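L-amino acid deaminase (Proteus vulgaris, PDB 5I39) probably catalyses the FAD-dependent oxidative deamination of L-amino acids as a membrane-bound flavoprotein. Local coordinates at residues A[59-64]-A[390-395]; A[129-134]-A[153-158]; A[358-361]-A[367-370]. All coordinates share one frame; numbering follows the deposited sequence. Where two conformers were deposited one is given.

Contact 1. Residues A[59-64]-A[390-395]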
loop_
_atom_site.group_PDB
_atom_site.type_symbol
_atom_site.label_atom_id
_atom_site.label_comp_id
_atom_site.label_asym_id
_atom_site.label_seq_id
_atom_site.Cartn_x
_atom_site.Cartn_y
_atom_site.Cartn_z
ATOM N N ARG A 59 -19.303 -5.423 -9.502
ATOM C CA ARG A 59 -19.781 -6.646 -10.150
ATOM C C ARG A 59 -21.198 -7.068 -9.731
ATOM O O ARG A 59 -21.671 -8.126 -10.142
ATOM C CB ARG A 59 -18.801 -7.789 -9.880
ATOM C CG ARG A 59 -17.391 -7.493 -10.340
ATOM C CD ARG A 59 -16.481 -8.685 -10.136
ATOM N NE ARG A 59 -15.074 -8.292 -10.234
ATOM C CZ ARG A 59 -14.081 -9.016 -10.761
ATOM N NH1 ARG A 59 -14.286 -10.218 -11.305
ATOM N NH2 ARG A 59 -12.850 -8.517 -10.752
ATOM N N GLY A 60 -21.874 -6.250 -8.926
ATOM C CA GLY A 60 -23.264 -6.491 -8.541
ATOM C C GLY A 60 -23.460 -7.296 -7.269
ATOM O O GLY A 60 -24.574 -7.733 -6.988
ATOM N N LEU A 61 -22.396 -7.482 -6.489
ATOM C CA LEU A 61 -22.454 -8.287 -5.266
ATOM C C LEU A 61 -22.578 -7.399 -4.039
ATOM O O LEU A 61 -21.953 -6.345 -3.971
ATOM C CB LEU A 61 -21.195 -9.143 -5.150
ATOM C CG LEU A 61 -20.993 -10.140 -6.295
ATOM C CD1 LEU A 61 -19.578 -10.693 -6.290
ATOM C CD2 LEU A 61 -22.012 -11.269 -6.230
ATOM N N SER A 62 -23.388 -7.821 -3.072
ATOM C CA SER A 62 -23.411 -7.160 -1.767
ATOM C C SER A 62 -22.172 -7.567 -0.968
ATOM O O SER A 62 -21.732 -8.724 -1.014
ATOM C CB SER A 62 -24.683 -7.499 -0.998
ATOM O OG SER A 62 -24.759 -8.882 -0.725
ATOM N N VAL A 63 -21.607 -6.605 -0.246
ATOM C CA VAL A 63 -20.371 -6.833 0.496
ATOM C C VAL A 63 -20.479 -6.257 1.895
ATOM O O VAL A 63 -20.918 -5.120 2.078
ATOM C CB VAL A 63 -19.142 -6.217 -0.206
ATOM C CG1 VAL A 63 -17.868 -6.539 0.564
ATOM C CG2 VAL A 63 -19.018 -6.726 -1.637
ATOM N N VAL A 64 -20.064 -7.061 2.870
ATOM C CA VAL A 64 -19.866 -6.611 4.237
ATOM C C VAL A 64 -18.399 -6.814 4.590
ATOM O O VAL A 64 -17.850 -7.890 4.363
ATOM C CB VAL A 64 -20.766 -7.386 5.225
ATOM C CG1 VAL A 64 -20.345 -7.160 6.674
ATOM C CG2 VAL A 64 -22.218 -6.971 5.042
ATOM N N LEU A 390 -10.185 -14.318 -8.803
ATOM C CA LEU A 390 -9.921 -15.632 -8.214
ATOM C C LEU A 390 -11.119 -16.155 -7.436
ATOM O O LEU A 390 -11.474 -17.327 -7.557
ATOM C CB LEU A 390 -8.689 -15.588 -7.314
ATOM C CG LEU A 390 -7.350 -15.359 -8.020
ATOM C CD1 LEU A 390 -6.249 -15.203 -6.986
ATOM C CD2 LEU A 390 -7.010 -16.484 -8.980
ATOM N N LEU A 391 -11.758 -15.283 -6.661
ATOM C CA LEU A 391 -12.950 -15.664 -5.904
ATOM C C LEU A 391 -14.056 -16.182 -6.820
ATOM O O LEU A 391 -14.706 -17.181 -6.520
ATOM C CB LEU A 391 -13.470 -14.466 -5.105
ATOM C CG LEU A 391 -14.733 -14.682 -4.257
ATOM C CD1 LEU A 391 -14.488 -15.695 -3.145
ATOM C CD2 LEU A 391 -15.216 -13.357 -3.691
ATOM N N LEU A 392 -14.251 -15.491 -7.937
ATOM C CA LEU A 392 -15.375 -15.751 -8.825
ATOM C C LEU A 392 -15.054 -16.722 -9.962
ATOM O O LEU A 392 -15.950 -17.088 -10.723
ATOM C CB LEU A 392 -15.902 -14.418 -9.370
ATOM C CG LEU A 392 -16.354 -13.428 -8.283
ATOM C CD1 LEU A 392 -16.696 -12.077 -8.887
ATOM C CD2 LEU A 392 -17.527 -13.951 -7.464
ATOM N N GLY A 393 -13.801 -17.161 -10.070
ATOM C CA GLY A 393 -13.395 -18.069 -11.141
ATOM C C GLY A 393 -13.327 -17.441 -12.520
ATOM O O GLY A 393 -13.425 -18.151 -13.522
ATOM N N LYS A 394 -13.150 -16.121 -12.569
ATOM C CA LYS A 394 -13.041 -15.384 -13.825
ATOM C C LYS A 394 -11.628 -15.523 -14.369
ATOM O O LYS A 394 -10.678 -15.697 -13.606
ATOM C CB LYS A 394 -13.359 -13.899 -13.591
ATOM C CG LYS A 394 -13.529 -13.066 -14.856
ATOM C CD LYS A 394 -13.758 -11.597 -14.538
ATOM C CE LYS A 394 -13.827 -10.752 -15.799
ATOM N NZ LYS A 394 -13.920 -9.301 -15.481
ATOM N N LYS A 395 -11.492 -15.424 -15.689
ATOM C CA LYS A 395 -10.177 -15.270 -16.319
ATOM C C LYS A 395 -9.460 -14.131 -15.584
ATOM O O LYS A 395 -10.005 -13.040 -15.501
ATOM C CB LYS A 395 -10.322 -14.905 -17.796
ATOM C CG LYS A 395 -10.940 -15.991 -18.670
ATOM C CD LYS A 395 -11.025 -15.578 -20.135
ATOM C CE LYS A 395 -11.914 -14.357 -20.332
ATOM N NZ LYS A 395 -12.244 -14.131 -21.764
#

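Contact 2. Residues A[129-134]-A[153-158]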
loop_
_atom_site.group_PDB
_atom_site.type_symbol
_atom_site.label_atom_id
_atom_site.label_comp_id
_atom_site.label_asym_id
_atom_site.label_seq_id
_atom_site.Cartn_x
_atom_site.Cartn_y
_atom_site.Cartn_z
ATOM N N GLU A 129 28.273 -0.594 -9.423
ATOM C CA GLU A 129 27.556 -1.869 -9.569
ATOM C C GLU A 129 26.038 -1.674 -9.541
ATOM O O GLU A 129 25.314 -2.240 -10.359
ATOM C CB GLU A 129 27.977 -2.858 -8.472
ATOM C CG GLU A 129 27.314 -4.231 -8.561
ATOM C CD GLU A 129 27.890 -5.242 -7.581
ATOM O OE1 GLU A 129 28.519 -4.835 -6.581
ATOM O OE2 GLU A 129 27.706 -6.455 -7.812
ATOM N N ASP A 130 25.565 -0.875 -8.590
ATOM C CA ASP A 130 24.140 -0.559 -8.486
ATOM C C ASP A 130 23.646 0.142 -9.753
ATOM O O ASP A 130 22.562 -0.164 -10.245
ATOM C CB ASP A 130 23.880 0.312 -7.251
ATOM C CG ASP A 130 22.407 0.389 -6.867
ATOM O OD1 ASP A 130 21.639 -0.564 -7.110
ATOM O OD2 ASP A 130 22.017 1.427 -6.294
ATOM N N LEU A 131 24.454 1.059 -10.282
ATOM C CA LEU A 131 24.141 1.753 -11.530
ATOM C C LEU A 131 24.052 0.787 -12.717
ATOM O O LEU A 131 23.140 0.900 -13.539
ATOM C CB LEU A 131 25.159 2.865 -11.804
ATOM C CG LEU A 131 25.022 3.655 -13.108
ATOM C CD1 LEU A 131 23.644 4.271 -13.277
ATOM C CD2 LEU A 131 26.094 4.730 -13.144
ATOM N N VAL A 132 24.984 -0.164 -12.800
ATOM C CA VAL A 132 24.905 -1.225 -13.815
ATOM C C VAL A 132 23.573 -1.968 -13.682
ATOM O O VAL A 132 22.874 -2.192 -14.669
ATOM C CB VAL A 132 26.088 -2.225 -13.715
ATOM C CG1 VAL A 132 25.862 -3.450 -14.594
ATOM C CG2 VAL A 132 27.395 -1.552 -14.106
ATOM N N ASN A 133 23.228 -2.340 -12.454
ATOM C CA ASN A 133 22.019 -3.117 -12.211
ATOM C C ASN A 133 20.742 -2.367 -12.567
ATOM O O ASN A 133 19.856 -2.936 -13.203
ATOM C CB ASN A 133 21.977 -3.606 -10.764
ATOM C CG ASN A 133 23.076 -4.606 -10.457
ATOM O OD1 ASN A 133 23.669 -5.196 -11.362
ATOM N ND2 ASN A 133 23.360 -4.796 -9.178
ATOM N N VAL A 134 20.650 -1.094 -12.190
ATOM C CA VAL A 134 19.450 -0.308 -12.526
ATOM C C VAL A 134 19.356 -0.066 -14.038
ATOM O O VAL A 134 18.272 -0.140 -14.608
ATOM C CB VAL A 134 19.293 1.006 -11.709
ATOM C CG1 VAL A 134 19.179 0.692 -10.231
ATOM C CG2 VAL A 134 20.409 2.004 -11.955
ATOM N N THR A 153 10.400 5.473 -16.775
ATOM C CA THR A 153 11.579 5.419 -15.920
ATOM C C THR A 153 12.834 5.460 -16.776
ATOM O O THR A 153 12.946 4.728 -17.761
ATOM C CB THR A 153 11.548 4.158 -15.064
ATOM O OG1 THR A 153 10.343 4.187 -14.298
ATOM C CG2 THR A 153 12.735 4.092 -14.123
ATOM N N ARG A 154 13.782 6.308 -16.389
ATOM C CA ARG A 154 14.976 6.535 -17.191
ATOM C C ARG A 154 16.074 7.169 -16.355
ATOM O O ARG A 154 15.812 7.774 -15.309
ATOM C CB ARG A 154 14.639 7.415 -18.398
ATOM C CG ARG A 154 14.040 8.765 -18.046
ATOM C CD ARG A 154 13.474 9.475 -19.267
ATOM N NE ARG A 154 12.690 10.623 -18.822
ATOM C CZ ARG A 154 13.186 11.812 -18.477
ATOM N NH1 ARG A 154 14.483 12.088 -18.601
ATOM N NH2 ARG A 154 12.359 12.755 -18.034
ATOM N N ILE A 155 17.306 7.028 -16.831
ATOM C CA ILE A 155 18.476 7.579 -16.155
ATOM C C ILE A 155 18.641 9.049 -16.543
ATOM O O ILE A 155 18.588 9.387 -17.730
ATOM C CB ILE A 155 19.753 6.789 -16.530
ATOM C CG1 ILE A 155 19.638 5.313 -16.108
ATOM C CG2 ILE A 155 21.011 7.426 -15.938
ATOM C CD1 ILE A 155 19.621 5.049 -14.616
ATOM N N ILE A 156 18.860 9.905 -15.545
ATOM C CA ILE A 156 19.062 11.334 -15.778
ATOM C C ILE A 156 20.367 11.857 -15.189
ATOM O O ILE A 156 20.902 11.323 -14.215
ATOM C CB ILE A 156 17.868 12.183 -15.275
ATOM C CG1 ILE A 156 17.692 12.083 -13.752
ATOM C CG2 ILE A 156 16.605 11.779 -16.025
ATOM C CD1 ILE A 156 16.687 13.070 -13.195
ATOM N N GLU A 157 20.850 12.915 -15.835
ATOM C CA GLU A 157 22.073 13.632 -15.467
ATOM C C GLU A 157 21.863 15.104 -15.792
ATOM O O GLU A 157 20.889 15.464 -16.448
ATOM C CB GLU A 157 23.263 13.147 -16.295
ATOM C CG GLU A 157 23.644 11.682 -16.148
ATOM C CD GLU A 157 24.598 11.236 -17.240
ATOM O OE1 GLU A 157 24.228 11.335 -18.431
ATOM O OE2 GLU A 157 25.715 10.789 -16.918
ATOM N N GLY A 158 22.804 15.941 -15.376
ATOM C CA GLY A 158 22.808 17.345 -15.785
ATOM C C GLY A 158 21.613 18.148 -15.305
ATOM O O GLY A 158 21.105 17.919 -14.206
#

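Contact 3. Residues A[358-361]-A[367-370]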
loop_
_atom_site.group_PDB
_atom_site.type_symbol
_atom_site.label_atom_id
_atom_site.label_comp_id
_atom_site.label_asym_id
_atom_site.label_seq_id
_atom_site.Cartn_x
_atom_site.Cartn_y
_atom_site.Cartn_z
ATOM N N ILE A 358 -1.921 -13.576 -3.095
ATOM C CA ILE A 358 -3.226 -13.240 -3.658
ATOM C C ILE A 358 -3.674 -14.554 -4.268
ATOM O O ILE A 358 -3.199 -14.928 -5.338
ATOM C CB ILE A 358 -3.138 -12.147 -4.744
ATOM C CG1 ILE A 358 -2.446 -10.885 -4.209
ATOM C CG2 ILE A 358 -4.536 -11.806 -5.252
ATOM C CD1 ILE A 358 -1.890 -9.992 -5.301
ATOM N N SER A 359 -4.545 -15.283 -3.579
ATOM C CA SER A 359 -4.668 -16.710 -3.850
ATOM C C SER A 359 -5.986 -17.318 -3.430
ATOM O O SER A 359 -6.593 -16.901 -2.448
ATOM C CB SER A 359 -3.546 -17.446 -3.109
ATOM O OG SER A 359 -3.454 -18.809 -3.491
ATOM N N GLU A 360 -6.392 -18.350 -4.170
ATOM C CA GLU A 360 -7.390 -19.288 -3.690
ATOM C C GLU A 360 -6.788 -20.132 -2.572
ATOM O O GLU A 360 -5.567 -20.219 -2.414
ATOM C CB GLU A 360 -7.853 -20.215 -4.811
ATOM C CG GLU A 360 -8.539 -19.510 -5.964
ATOM C CD GLU A 360 -9.066 -20.480 -7.004
ATOM O OE1 GLU A 360 -9.957 -21.287 -6.665
ATOM O OE2 GLU A 360 -8.595 -20.437 -8.158
ATOM N N VAL A 361 -7.676 -20.762 -1.814
ATOM C CA VAL A 361 -7.307 -21.653 -0.723
ATOM C C VAL A 361 -8.035 -22.960 -1.008
ATOM O O VAL A 361 -9.255 -23.039 -0.864
ATOM C CB VAL A 361 -7.702 -21.061 0.648
ATOM C CG1 VAL A 361 -7.353 -22.015 1.785
ATOM C CG2 VAL A 361 -7.010 -19.722 0.862
ATOM N N LEU A 367 -13.175 -19.159 -0.557
ATOM C CA LEU A 367 -12.327 -18.282 0.249
ATOM C C LEU A 367 -11.081 -17.902 -0.537
ATOM O O LEU A 367 -10.422 -18.757 -1.123
ATOM C CB LEU A 367 -11.934 -18.950 1.570
ATOM C CG LEU A 367 -11.189 -18.040 2.566
ATOM C CD1 LEU A 367 -11.598 -18.350 4.000
ATOM C CD2 LEU A 367 -9.679 -18.133 2.419
ATOM N N VAL A 368 -10.757 -16.613 -0.533
ATOM C CA VAL A 368 -9.521 -16.124 -1.124
ATOM C C VAL A 368 -8.788 -15.255 -0.118
ATOM O O VAL A 368 -9.386 -14.733 0.830
ATOM C CB VAL A 368 -9.760 -15.362 -2.448
ATOM C CG1 VAL A 368 -10.335 -16.296 -3.501
ATOM C CG2 VAL A 368 -10.680 -14.169 -2.247
ATOM N N ILE A 369 -7.486 -15.121 -0.351
ATOM C CA ILE A 369 -6.571 -14.346 0.500
ATOM C C ILE A 369 -5.960 -13.237 -0.342
ATOM O O ILE A 369 -5.555 -13.484 -1.476
ATOM C CB ILE A 369 -5.411 -15.225 1.042
ATOM C CG1 ILE A 369 -5.931 -16.288 2.019
ATOM C CG2 ILE A 369 -4.337 -14.373 1.722
ATOM C CD1 ILE A 369 -4.928 -17.385 2.328
ATOM N N ASN A 370 -5.880 -12.030 0.216
ATOM C CA ASN A 370 -5.191 -10.903 -0.416
ATOM C C ASN A 370 -4.380 -10.223 0.674
ATOM O O ASN A 370 -4.917 -9.433 1.444
ATOM C CB ASN A 370 -6.197 -9.931 -1.045
ATOM C CG ASN A 370 -5.529 -8.793 -1.807
ATOM O OD1 ASN A 370 -4.314 -8.764 -1.976
ATOM N ND2 ASN A 370 -6.334 -7.846 -2.274
HETATM O O HOH W 1 -10.443 -21.064 -2.419
#

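Contact 1. Residues A[59-64]-A[390-395]
Leu392, on the last turn of helix 376-392, is the apolar centre of this surface contact and meets two residues of 59-64. Its CD1 methyl packs against the aliphatic part of Arg59, with Arg59 CD and Leu392 CD1 3.6 Å apart. Its other branch reaches toward Leu61, the two leucines meeting tip to tip with Leu61 CD1 and Leu392 CD2 4.0 Å apart. Leu61 also rests on Leu56 of helix 47-58, which backs this side of the contact.

The other side is looser and open to solvent. Lys394 has CG anti to the backbone N (chi1 -169°); its extended chain crosses Arg59 at a slant, and its CD lies 3.6 Å from Arg59 NH1. The two like charges come near each other, Lys394 NZ being 4.3 Å from Arg59 NH1. A salt bridge from Arg59 NH2 to Asp389 and a hydrogen bond to Asn55 probably offset that repulsion and tie the guanidinium to both helices.

Glycines with positive phi follow both helices: Gly60 ends helix 47-58 in a Schellman motif, and Gly393 follows helix 376-392. The chain then turns from Gly60 into strand 63-66, completing the beta-alpha-beta crossover from strand 40-43 that is characteristic of the Rossmann-type FAD-binding fold, here flanked by helix 376-392.

Contact 2. Residues A[129-134]-A[153-158]
Ile155 faces helix 128-143 from strand 153-156 and meets residues 129-134 through its CD1 methyl. It contributes the largest share of the buried surface, and its CA lies 8.7 Å from the CA of Val134, a spacing that the side chains bridge. The torsions of Ile155 fold the longer branch: CG1 is anti to the carbonyl carbon (chi1 -61°), and a second turn of -68° bends CD1 back from an extended course.

Leu131 and Val134, three residues apart and so on the same side of the helix, receive this methyl. Leu131 leaves the helix at an angle to the strand, yet its end swings nearer, bringing CD1 to 4.3 Å from Ile155 CD1. The CB of Val134 is directed toward the strand. In the conformer described, one of two deposited, its CG2 lies 4.1 Å from Ile155 CD1, and the two side chains cross at about a right angle.

Ile138, further along the helix, extends the apolar surroundings of Ile155 beyond residue 134, and Arg135 is a further neighbour. Asp130 pairs with Lys87, which Val134 also touches, and Arg154 with Glu160 and Glu179. Strand 153-156 itself is held by backbone bonds to strand 175-178.

No hydrogen bond or salt bridge joins 129-134 to 153-158. The helix is therefore held against the strand here by burial of methyl groups at ordinary van der Waals distances, an attraction with little directional demand, consistent with Val134 adopting two conformers.

Contact 3. Residues A[358-361]-A[367-370]
Strands 358-360 and 367-370 run antiparallel, their axes at 166°. Ser359 and Ile369 form the hydrogen-bonded pair: Ser359 N donates to Ile369 O over 2.9 Å, and Ile369 N returns a bond of 2.9 Å to Ser359 O, the second nearly straight with 163° at the hydrogen. Non-hydrogen-bonded pairs flank it, Ile358 with Asn370 and Glu360 with Val368. Toward the turn the strands part, and the direct bond from Val361 N to Leu367 O is weak at 3.5 Å. A water bridges this opening, accepting from Val361 N at 2.8 Å and donating to Leu367 O at 2.6 Å.

This beta hairpin borders the Rossmann-type sheet: strand 367-371 lies parallel to strand 235-237, and strand 357-360 adds an antiparallel strand beyond it. Phe403, close to the C-terminus, bonds to Ile358.

Thr387 of helix 376-392 touches Ile358, Val368 and Asn370 on their shared face. Asn370 has CG anti to its own N (chi1 -176°), which sets its amide beside Ile358, with Ile358 CG1 3.6 Å from Asn370 OD1. Its side chain lies close to that of the FAD-binding Leu48, and ND2 makes a weak hydrogen bond to Thr52 OG1. Apart from that face, Val361, Leu367 and Ile369 all touch Met247 of helix 243-248. Val361 crosses Leu367 obliquely, CG2 against CD2 at a tight 3.5 Å; the same CG2 meets CD1 of Ile369, less certainly because Ile369 has two conformers. Ser359 OG donates to Glu360 O over 2.8 Å, on a lone pair in the carbonyl plane, and also bonds to Leu405 N.

In the fold
Contacts 1 and 3 are neighbours in the FAD-binding part of the fold, their centres about 12 Å apart. Both reach the same mixed sheet: strand 63-66 of contact 1 lies next to strand 40-43, and the hairpin of contact 3 forms the far border. Strand 367-371 leads into helix 376-392, whose end packs on the hairpin through Leu390 and Leu391. Contact 2 stands apart, its centre about 42 Å from that of contact 1 and 37 Å from that of contact 3; through strand 153-156 it reaches the other large sheet, on which helix 128-143 packs. Along the chain, contact 1 encloses contact 2 and then contact 3, bringing the N- and C-terminal portions together around the nucleotide-binding sheet.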